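Xaa-Pro Dipeptidase (Alteromonas macleodii, PDB 2QS8) probably cleaves dipeptides or releases the C-terminal residue of peptides, as a metal-dependent carboxypeptidase of the amidohydrolase superfamily. Local coordinates at residues Gly271-Pro276 and Thr362-Arg367. Sequence-based numbering, arbitrary orientation.
Sequences GTYYVP and TAKLLR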
loop_
_atom_site.group_PDB
_atom_site.type_symbol
_atom_site.label_atom_id
_atom_site.label_comp_id
_atom_site.label_asym_id
_atom_site.label_seq_id
_atom_site.Cartn_x
_atom_site.Cartn_y
_atom_site.Cartn_z
ATOM N N GLY A 271 -9.138 -2.295 32.301
ATOM C CA GLY A 271 -7.985 -2.155 33.176
ATOM C C GLY A 271 -6.898 -1.283 32.571
ATOM O O GLY A 271 -5.715 -1.602 32.663
ATOM N N THR A 272 -7.300 -0.179 31.950
ATOM C CA THR A 272 -6.350 0.738 31.320
ATOM C C THR A 272 -5.837 1.753 32.335
ATOM O O THR A 272 -6.606 2.236 33.156
ATOM C CB THR A 272 -7.013 1.518 30.173
ATOM O OG1 THR A 272 -7.877 0.649 29.426
ATOM C CG2 THR A 272 -5.941 2.086 29.250
ATOM N N TYR A 273 -4.549 2.078 32.281
ATOM C CA TYR A 273 -3.975 3.059 33.205
ATOM C C TYR A 273 -4.095 4.499 32.710
ATOM O O TYR A 273 -3.946 4.766 31.521
ATOM C CB TYR A 273 -2.499 2.754 33.481
ATOM C CG TYR A 273 -2.273 1.822 34.654
ATOM C CD1 TYR A 273 -2.170 0.438 34.469
ATOM C CD2 TYR A 273 -2.169 2.325 35.953
ATOM C CE1 TYR A 273 -1.959 -0.425 35.557
ATOM C CE2 TYR A 273 -1.964 1.475 37.050
ATOM C CZ TYR A 273 -1.853 0.103 36.848
ATOM O OH TYR A 273 -1.617 -0.713 37.932
ATOM N N TYR A 274 -4.381 5.417 33.637
ATOM C CA TYR A 274 -4.504 6.834 33.323
ATOM C C TYR A 274 -3.276 7.590 33.849
ATOM O O TYR A 274 -3.004 7.577 35.044
ATOM C CB TYR A 274 -5.776 7.425 33.950
ATOM C CG TYR A 274 -5.945 8.926 33.734
ATOM C CD1 TYR A 274 -6.577 9.721 34.687
ATOM C CD2 TYR A 274 -5.492 9.541 32.570
ATOM C CE1 TYR A 274 -6.752 11.090 34.486
ATOM C CE2 TYR A 274 -5.663 10.905 32.359
ATOM C CZ TYR A 274 -6.293 11.671 33.319
ATOM O OH TYR A 274 -6.462 13.022 33.109
ATOM N N VAL A 275 -2.541 8.235 32.945
ATOM C CA VAL A 275 -1.352 9.020 33.287
ATOM C C VAL A 275 -1.758 10.470 33.002
ATOM O O VAL A 275 -1.658 10.947 31.874
ATOM C CB VAL A 275 -0.166 8.630 32.401
ATOM C CG1 VAL A 275 1.085 9.316 32.875
ATOM C CG2 VAL A 275 0.008 7.143 32.409
ATOM N N PRO A 276 -2.204 11.192 34.036
ATOM C CA PRO A 276 -2.653 12.580 33.934
ATOM C C PRO A 276 -1.737 13.695 33.428
ATOM O O PRO A 276 -2.169 14.504 32.618
ATOM C CB PRO A 276 -3.185 12.865 35.335
ATOM C CG PRO A 276 -2.286 12.055 36.193
ATOM C CD PRO A 276 -2.183 10.754 35.441
ATOM N N THR A 362 3.027 2.282 38.818
ATOM C CA THR A 362 3.898 2.488 37.681
ATOM C C THR A 362 4.602 1.184 37.351
ATOM O O THR A 362 4.786 0.855 36.180
ATOM C CB THR A 362 4.965 3.567 37.964
ATOM O OG1 THR A 362 5.577 3.316 39.235
ATOM C CG2 THR A 362 4.341 4.956 37.951
ATOM N N ALA A 363 4.995 0.439 38.383
ATOM C CA ALA A 363 5.682 -0.841 38.185
ATOM C C ALA A 363 4.805 -1.843 37.436
ATOM O O ALA A 363 5.308 -2.634 36.642
ATOM C CB ALA A 363 6.118 -1.421 39.517
ATOM N N LYS A 364 3.501 -1.808 37.689
ATOM C CA LYS A 364 2.575 -2.713 37.012
ATOM C C LYS A 364 2.410 -2.319 35.539
ATOM O O LYS A 364 2.396 -3.176 34.656
ATOM C CB LYS A 364 1.206 -2.695 37.699
ATOM C CG LYS A 364 1.216 -3.192 39.137
ATOM C CD LYS A 364 -0.144 -2.991 39.792
ATOM C CE LYS A 364 -0.064 -3.212 41.288
ATOM N NZ LYS A 364 -1.320 -2.776 41.965
ATOM N N LEU A 365 2.285 -1.019 35.285
ATOM C CA LEU A 365 2.138 -0.517 33.920
ATOM C C LEU A 365 3.371 -0.851 33.077
ATOM O O LEU A 365 3.254 -1.095 31.883
ATOM C CB LEU A 365 1.903 1.001 33.920
ATOM C CG LEU A 365 1.656 1.683 32.563
ATOM C CD1 LEU A 365 0.566 0.959 31.765
ATOM C CD2 LEU A 365 1.260 3.131 32.805
ATOM N N LEU A 366 4.544 -0.862 33.706
ATOM C CA LEU A 366 5.781 -1.192 33.007
ATOM C C LEU A 366 6.081 -2.688 33.071
ATOM O O LEU A 366 7.118 -3.132 32.594
ATOM C CB LEU A 366 6.962 -0.418 33.596
ATOM C CG LEU A 366 7.222 1.009 33.094
ATOM C CD1 LEU A 366 8.437 1.589 33.802
ATOM C CD2 LEU A 366 7.467 1.002 31.588
ATOM N N ARG A 367 5.172 -3.452 33.680
ATOM C CA ARG A 367 5.306 -4.907 33.790
ATOM C C ARG A 367 6.578 -5.335 34.507
ATOM O O ARG A 367 7.270 -6.251 34.065
ATOM C CB ARG A 367 5.255 -5.539 32.389
ATOM C CG ARG A 367 4.040 -5.095 31.584
ATOM C CD ARG A 367 4.050 -5.608 30.163
ATOM N NE ARG A 367 2.908 -5.100 29.407
ATOM C CZ ARG A 367 2.578 -5.488 28.178
ATOM N NH1 ARG A 367 3.304 -6.406 27.539
ATOM N NH2 ARG A 367 1.520 -4.949 27.583
#
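Tyr-273, on strand 273-275, comes nearest the last turn of helix 360-365 at Leu-365, their CA atoms 7.1 Å apart. The gap is filled mainly by side chains. The helix stops just beyond, where Arg-367, at positive phi, closes a Schellman motif with its N bonded to Lys-364 O. Leu-365 does most of the touching on the helix side. With CG anti to the backbone N (chi1 -177°), both its methyls reach the tyrosine: CD2 lies 3.8 Å from Tyr-273 CB, and CD1 is 3.9 Å from Tyr-273 CD1. Its own CB sits over one face of the tyrosine ring, nearer the ring's margin than its centre, and the two side chains run past one another in opposite directions. Two residues along, on the same side of the strand, Val-275 adds CG2 to the same leucine methyl, CD2, at 4.2 Å. Strand 273-275 belongs to the amidohydrolase TIM barrel, pairing in parallel with 252-253, and this contact packs helix 360-365 against it; Arg-111 of strand 107-112 touches both Val-275 and Leu-365. At the solvent side the tyrosine hydroxyl meets Lys-364, whose extended chain crosses the phenol at about a right angle, with CD 3.3 Å from Tyr-273 OH. The polar ends are both taken up by Glu-361, one turn back in the helix: OE1 hydrogen-bonds to the hydroxyl and OE2 forms a salt bridge with Lys-364 NZ. A leucine in place of Tyr-273 would probably leave Glu-361 without its hydroxyl partner and strip the aliphatic part of Lys-364 of its neighbour on the strand.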